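PDB 2RJO: twin-arginine translocation pathway signal protein from Burkholderia phytofirmans, which probably serves as a periplasmic sugar-binding protein exported by the twin-arginine pathway, holding beta-D-galactopyranose in a cleft between two lobes. Local coordinates for residues A[9-14]-A[52-57]; A[65-70]-A[78-83]. One frame throughout, in Å; residues are numbered along the deposited sequence.

Contact 1 of 2, residues A[9-14]-A[52-57]; sequences ACSFRS and ADIRAL. With GAL (beta-D-galactopyranose), chain B; SO4 (sulfate ion), chain D.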
loop_
_atom_site.group_PDB
_atom_site.type_symbol
_atom_site.label_atom_id
_atom_site.label_comp_id
_atom_site.label_asym_id
_atom_site.label_seq_id
_atom_site.Cartn_x
_atom_site.Cartn_y
_atom_site.Cartn_z
ATOM N N ALA A 9 7.118 11.801 12.278
ATOM C CA ALA A 9 5.707 11.437 12.337
ATOM C C ALA A 9 5.298 10.601 11.135
ATOM O O ALA A 9 5.851 10.746 10.044
ATOM C CB ALA A 9 4.850 12.676 12.414
ATOM N N CYS A 10 4.328 9.717 11.347
ATOM C CA CYS A 10 3.833 8.853 10.285
ATOM C C CYS A 10 2.307 8.872 10.273
ATOM O O CYS A 10 1.660 8.538 11.274
ATOM C CB CYS A 10 4.346 7.431 10.491
ATOM S SG CYS A 10 3.978 6.303 9.138
ATOM N N SER A 11 1.734 9.281 9.144
ATOM C CA SER A 11 0.285 9.356 9.000
ATOM C C SER A 11 -0.271 8.293 8.063
ATOM O O SER A 11 0.211 8.117 6.942
ATOM C CB SER A 11 -0.134 10.735 8.479
ATOM O OG SER A 11 -1.529 10.764 8.211
ATOM N N PHE A 12 -1.301 7.595 8.527
ATOM C CA PHE A 12 -1.940 6.553 7.735
ATOM C C PHE A 12 -3.397 6.324 8.138
ATOM O O PHE A 12 -3.863 6.824 9.164
ATOM C CB PHE A 12 -1.128 5.261 7.827
ATOM C CG PHE A 12 -0.792 4.863 9.220
ATOM C CD1 PHE A 12 -1.637 4.026 9.944
ATOM C CD2 PHE A 12 0.367 5.341 9.828
ATOM C CE1 PHE A 12 -1.334 3.665 11.263
ATOM C CE2 PHE A 12 0.682 4.987 11.150
ATOM C CZ PHE A 12 -0.173 4.149 11.865
ATOM N N ARG A 13 -4.113 5.557 7.329
ATOM C CA ARG A 13 -5.530 5.325 7.570
ATOM C C ARG A 13 -5.926 4.568 8.841
ATOM O O ARG A 13 -6.659 5.117 9.661
ATOM C CB ARG A 13 -6.158 4.656 6.341
ATOM C CG ARG A 13 -7.614 5.046 6.113
ATOM C CD ARG A 13 -8.148 4.559 4.784
ATOM N NE ARG A 13 -7.554 5.228 3.624
ATOM C CZ ARG A 13 -6.551 4.736 2.904
ATOM N NH1 ARG A 13 -6.014 3.561 3.221
ATOM N NH2 ARG A 13 -6.097 5.407 1.849
ATOM N N SER A 14 -5.458 3.335 9.027
ATOM C CA SER A 14 -5.864 2.584 10.218
ATOM C C SER A 14 -4.942 1.504 10.751
ATOM O O SER A 14 -4.184 0.884 9.999
ATOM C CB SER A 14 -7.231 1.955 9.965
ATOM O OG SER A 14 -8.146 2.946 9.541
ATOM N N ALA A 52 -5.984 17.857 9.885
ATOM C CA ALA A 52 -6.082 18.622 11.126
ATOM C C ALA A 52 -4.932 18.253 12.052
ATOM O O ALA A 52 -4.268 19.131 12.610
ATOM C CB ALA A 52 -7.417 18.345 11.809
ATOM N N ASP A 53 -4.695 16.952 12.208
ATOM C CA ASP A 53 -3.621 16.450 13.060
ATOM C C ASP A 53 -2.241 16.879 12.575
ATOM O O ASP A 53 -1.373 17.250 13.376
ATOM C CB ASP A 53 -3.677 14.920 13.133
ATOM C CG ASP A 53 -4.878 14.420 13.904
ATOM O OD1 ASP A 53 -5.746 15.251 14.242
ATOM O OD2 ASP A 53 -4.963 13.196 14.167
ATOM N N ILE A 54 -2.037 16.810 11.264
ATOM C CA ILE A 54 -0.765 17.190 10.677
ATOM C C ILE A 54 -0.515 18.662 10.965
ATOM O O ILE A 54 0.610 19.050 11.276
ATOM C CB ILE A 54 -0.757 16.935 9.151
ATOM C CG1 ILE A 54 -0.695 15.429 8.876
ATOM C CG2 ILE A 54 0.422 17.624 8.516
ATOM C CD1 ILE A 54 -0.885 15.048 7.424
ATOM N N ARG A 55 -1.566 19.476 10.871
ATOM C CA ARG A 55 -1.442 20.906 11.143
ATOM C C ARG A 55 -1.121 21.126 12.615
ATOM O O ARG A 55 -0.250 21.917 12.961
ATOM C CB ARG A 55 -2.738 21.651 10.771
ATOM C CG ARG A 55 -2.805 22.092 9.305
ATOM C CD ARG A 55 -4.226 22.478 8.865
ATOM N NE ARG A 55 -4.261 22.812 7.442
ATOM C CZ ARG A 55 -5.360 22.824 6.691
ATOM N NH1 ARG A 55 -6.544 22.520 7.218
ATOM N NH2 ARG A 55 -5.274 23.130 5.398
ATOM N N ALA A 56 -1.821 20.422 13.488
ATOM C CA ALA A 56 -1.572 20.571 14.912
ATOM C C ALA A 56 -0.114 20.249 15.250
ATOM O O ALA A 56 0.502 20.927 16.080
ATOM C CB ALA A 56 -2.514 19.663 15.708
ATOM N N LEU A 57 0.436 19.226 14.596
ATOM C CA LEU A 57 1.814 18.811 14.846
ATOM C C LEU A 57 2.805 19.810 14.240
ATOM O O LEU A 57 3.837 20.116 14.838
ATOM C CB LEU A 57 2.048 17.400 14.271
ATOM C CG LEU A 57 3.151 16.511 14.864
ATOM C CD1 LEU A 57 3.183 15.149 14.168
ATOM C CD2 LEU A 57 4.474 17.190 14.698
HETATM C C1 GAL B . -4.148 0.232 2.133
HETATM C C2 GAL B . -3.796 -0.959 1.212
HETATM C C3 GAL B . -2.485 -0.634 0.462
HETATM C C4 GAL B . -2.695 0.648 -0.362
HETATM C C5 GAL B . -3.076 1.774 0.640
HETATM C C6 GAL B . -3.300 3.055 -0.136
HETATM O O1 GAL B . -5.379 -0.058 2.821
HETATM O O2 GAL B . -3.609 -2.134 2.000
HETATM O O3 GAL B . -2.146 -1.702 -0.419
HETATM O O4 GAL B . -3.771 0.439 -1.276
HETATM O O5 GAL B . -4.320 1.442 1.342
HETATM O O6 GAL B . -3.638 4.067 0.792
HETATM S S SO4 D . -7.328 0.633 5.627
HETATM O O1 SO4 D . -7.289 1.453 6.865
HETATM O O2 SO4 D . -7.418 1.501 4.432
HETATM O O3 SO4 D . -8.473 -0.309 5.685
HETATM O O4 SO4 D . -6.070 -0.137 5.539
#
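Ala-9 and Ser-11 of strand 7-12 face one turn of helix 47-60, with the CA of Ala-9 8.7 Å from the CA of Leu-57 and the CA of Ser-11 8.1 Å from the CA of Ile-54. The touching surface is small, and one pair is pressed together: CB of Ala-9 meets CD1 of Leu-57 at 3.5 Å, tighter than usual for two carbons. Leu-57 extends that methyl toward the strand because its CG stands anti to the backbone N (chi1 -155°) and CD1 continues the extended chain. A turn earlier, CD1 of Ile-54 ends 4.4 Å from OG of Ser-11, a looser meeting of a methyl with a hydroxyl. Cys-10, between the two strand residues, turns to the other side of the sheet, where it packs on Phe-23 and Ala-27 of helix 18-34.

The arrangement is that of a three-layer alpha/beta/alpha sandwich, consistent with the Rossmann-like lobe of a type I periplasmic binding protein. Strand 7-12 lies between strands 38-42 and 65-69, all parallel, and helix 47-60 is the crossover joining those two flanking strands, so it passes over the one between them.

Where the strand ends, the chain turns to sugar binding. Arg-13, its chain bent at chi3 (-69°), holds its guanidinium edge-on to galactose: NH2 gives a fairly straight hydrogen bond (162°) to galactose O6 at 3.0 Å, with O6 in the guanidinium plane. NH1 of Arg-13 hydrogen-bonds to sulfate O2 at 2.8 Å. A weak hydrogen bond also runs from NH1 of Arg-13 to galactose O5, at 3.3 Å. The sulfate, probably from the crystallisation liquor, is also held by Asn-17. OD1 of Asn-72 accepts a hydrogen bond from NE of Arg-13, which helps fix the turn of the guanidinium, and Trp-178 packs against the same side chain.

Contact 2 of 2, residues A[65-70]-A[78-83]; sequences LVLNVD and RVIVEA. With GAL (beta-D-galactopyranose), chain B.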
loop_
_atom_site.group_PDB
_atom_site.type_symbol
_atom_site.label_atom_id
_atom_site.label_comp_id
_atom_site.label_asym_id
_atom_site.label_seq_id
_atom_site.Cartn_x
_atom_site.Cartn_y
_atom_site.Cartn_z
ATOM N N LEU A 65 9.788 19.107 11.787
ATOM C CA LEU A 65 9.172 17.795 11.645
ATOM C C LEU A 65 9.462 17.102 10.311
ATOM O O LEU A 65 9.631 17.753 9.279
ATOM C CB LEU A 65 7.655 17.953 11.836
ATOM C CG LEU A 65 6.683 16.838 11.433
ATOM C CD1 LEU A 65 6.726 15.701 12.430
ATOM C CD2 LEU A 65 5.270 17.409 11.368
ATOM N N VAL A 66 9.523 15.776 10.355
ATOM C CA VAL A 66 9.742 14.957 9.172
ATOM C C VAL A 66 8.563 13.990 9.105
ATOM O O VAL A 66 8.421 13.106 9.948
ATOM C CB VAL A 66 11.049 14.146 9.255
ATOM C CG1 VAL A 66 11.159 13.212 8.058
ATOM C CG2 VAL A 66 12.242 15.087 9.286
ATOM N N LEU A 67 7.724 14.172 8.095
ATOM C CA LEU A 67 6.532 13.359 7.922
ATOM C C LEU A 67 6.562 12.351 6.772
ATOM O O LEU A 67 6.962 12.681 5.656
ATOM C CB LEU A 67 5.336 14.288 7.735
ATOM C CG LEU A 67 3.985 13.624 7.496
ATOM C CD1 LEU A 67 3.574 12.897 8.758
ATOM C CD2 LEU A 67 2.962 14.667 7.121
ATOM N N ASN A 68 6.141 11.121 7.060
ATOM C CA ASN A 68 6.050 10.064 6.052
ATOM C C ASN A 68 4.573 9.707 6.042
ATOM O O ASN A 68 4.096 9.015 6.942
ATOM C CB ASN A 68 6.881 8.839 6.444
ATOM C CG ASN A 68 6.830 7.748 5.389
ATOM O OD1 ASN A 68 6.511 8.016 4.235
ATOM N ND2 ASN A 68 7.160 6.517 5.776
ATOM N N VAL A 69 3.852 10.177 5.029
ATOM C CA VAL A 69 2.410 9.960 4.965
ATOM C C VAL A 69 1.827 9.234 3.755
ATOM O O VAL A 69 2.265 9.413 2.617
ATOM C CB VAL A 69 1.670 11.322 5.098
ATOM C CG1 VAL A 69 2.122 12.265 3.982
ATOM C CG2 VAL A 69 0.158 11.123 5.044
ATOM N N ASP A 70 0.816 8.420 4.038
ATOM C CA ASP A 70 0.065 7.653 3.048
ATOM C C ASP A 70 -1.277 8.407 3.035
ATOM O O ASP A 70 -2.151 8.132 3.852
ATOM C CB ASP A 70 -0.141 6.216 3.558
ATOM C CG ASP A 70 -0.922 5.333 2.583
ATOM O OD1 ASP A 70 -1.747 5.851 1.799
ATOM O OD2 ASP A 70 -0.720 4.100 2.615
ATOM N N ARG A 78 -1.953 17.123 -1.753
ATOM C CA ARG A 78 -1.545 18.485 -2.057
ATOM C C ARG A 78 -1.627 19.397 -0.846
ATOM O O ARG A 78 -0.680 20.122 -0.548
ATOM C CB ARG A 78 -2.387 19.086 -3.184
ATOM C CG ARG A 78 -1.822 20.416 -3.708
ATOM C CD ARG A 78 -2.845 21.160 -4.555
ATOM N NE ARG A 78 -3.514 20.280 -5.506
ATOM C CZ ARG A 78 -2.942 19.758 -6.588
ATOM N NH1 ARG A 78 -1.675 20.025 -6.870
ATOM N NH2 ARG A 78 -3.651 18.969 -7.389
ATOM N N VAL A 79 -2.744 19.363 -0.132
ATOM C CA VAL A 79 -2.867 20.240 1.021
ATOM C C VAL A 79 -1.840 19.896 2.094
ATOM O O VAL A 79 -1.302 20.793 2.746
ATOM C CB VAL A 79 -4.283 20.203 1.605
ATOM C CG1 VAL A 79 -4.639 18.811 2.040
ATOM C CG2 VAL A 79 -4.381 21.164 2.752
ATOM N N ILE A 80 -1.550 18.609 2.268
ATOM C CA ILE A 80 -0.558 18.192 3.249
ATOM C C ILE A 80 0.803 18.732 2.841
ATOM O O ILE A 80 1.532 19.276 3.658
ATOM C CB ILE A 80 -0.465 16.654 3.336
ATOM C CG1 ILE A 80 -1.753 16.094 3.932
ATOM C CG2 ILE A 80 0.764 16.241 4.155
ATOM C CD1 ILE A 80 -1.803 14.583 3.937
ATOM N N VAL A 81 1.137 18.570 1.568
ATOM C CA VAL A 81 2.413 19.043 1.051
ATOM C C VAL A 81 2.531 20.561 1.159
ATOM O O VAL A 81 3.604 21.083 1.435
ATOM C CB VAL A 81 2.588 18.640 -0.415
ATOM C CG1 VAL A 81 3.805 19.331 -1.001
ATOM C CG2 VAL A 81 2.718 17.136 -0.524
ATOM N N GLU A 82 1.421 21.262 0.936
ATOM C CA GLU A 82 1.409 22.714 1.018
ATOM C C GLU A 82 1.669 23.128 2.455
ATOM O O GLU A 82 2.450 24.037 2.706
ATOM C CB GLU A 82 0.056 23.264 0.577
ATOM C CG GLU A 82 -0.076 23.554 -0.918
ATOM C CD GLU A 82 -1.524 23.503 -1.396
ATOM O OE1 GLU A 82 -2.452 23.710 -0.569
ATOM O OE2 GLU A 82 -1.737 23.261 -2.607
ATOM N N ALA A 83 1.008 22.452 3.393
ATOM C CA ALA A 83 1.163 22.749 4.813
ATOM C C ALA A 83 2.602 22.533 5.289
ATOM O O ALA A 83 3.139 23.328 6.057
ATOM C CB ALA A 83 0.204 21.884 5.626
HETATM C C1 GAL B . -4.148 0.232 2.133
HETATM C C2 GAL B . -3.796 -0.959 1.212
HETATM C C3 GAL B . -2.485 -0.634 0.462
HETATM C C4 GAL B . -2.695 0.648 -0.362
HETATM C C5 GAL B . -3.076 1.774 0.640
HETATM C C6 GAL B . -3.300 3.055 -0.136
HETATM O O1 GAL B . -5.379 -0.058 2.821
HETATM O O2 GAL B . -3.609 -2.134 2.000
HETATM O O3 GAL B . -2.146 -1.702 -0.419
HETATM O O4 GAL B . -3.771 0.439 -1.276
HETATM O O5 GAL B . -4.320 1.442 1.342
HETATM O O6 GAL B . -3.638 4.067 0.792
#
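Leu-67, Val-69 and Ile-80, which make the contact, carry no flat group, so the planar chemistry lies to one side of it, in the carboxylate of Asp-70 just past the strand. Its OD1 accepts a hydrogen bond from galactose O6 at 2.8 Å, while OD2 is hydrogen-bonded to the hydroxyl of Tyr-20, another residue of the sugar pocket. Two oxygens with separate partners should hold the carboxylate against rotation.

The contact itself is wholly aliphatic and centred on Ile-80, whose two branches divide the work. CD1 reaches out to CG2 of Val-69, tip to tip, at 4.1 Å. CG2, the other branch, lies 4.0 Å from CD2 of Leu-67, and there the two side chains cross at about a right angle. With CG1 beside the backbone N (chi1 -68°) and CG2 anti to it, the two branches of Ile-80 diverge and reach two alternate residues of the strand, on the side of the sheet that carries helices 47-60 and 74-87.

Strand 65-69, helix 74-87 and strand 90-94 form a beta-alpha-beta unit. Leu-67 and Val-69 also touch Val-91 of strand 90-94, and Ile-80 rests against Ile-54 of the adjoining helix 47-60.

From the N terminus, strand 7-12 opens contact 1, and the chain passes through helix 18-34 and strand 38-42 before helix 47-60 returns to close it, 37 residues separating the two segments. Contact 2 begins afterwards, with the very next strand, and closes across only seven residues. The two therefore stand in series, neither nesting nor crossing, with centres 9 Å apart. The sheet joins them: Ala-9 N lies 3.0 Å from Val-66 O, a probable backbone hydrogen bond between strands 7-12 and 65-69. Together they fasten two successive helices to neighbouring strands of one lobe, while the loops beyond those strands deliver Arg-13 and Asp-70 to the same galactose.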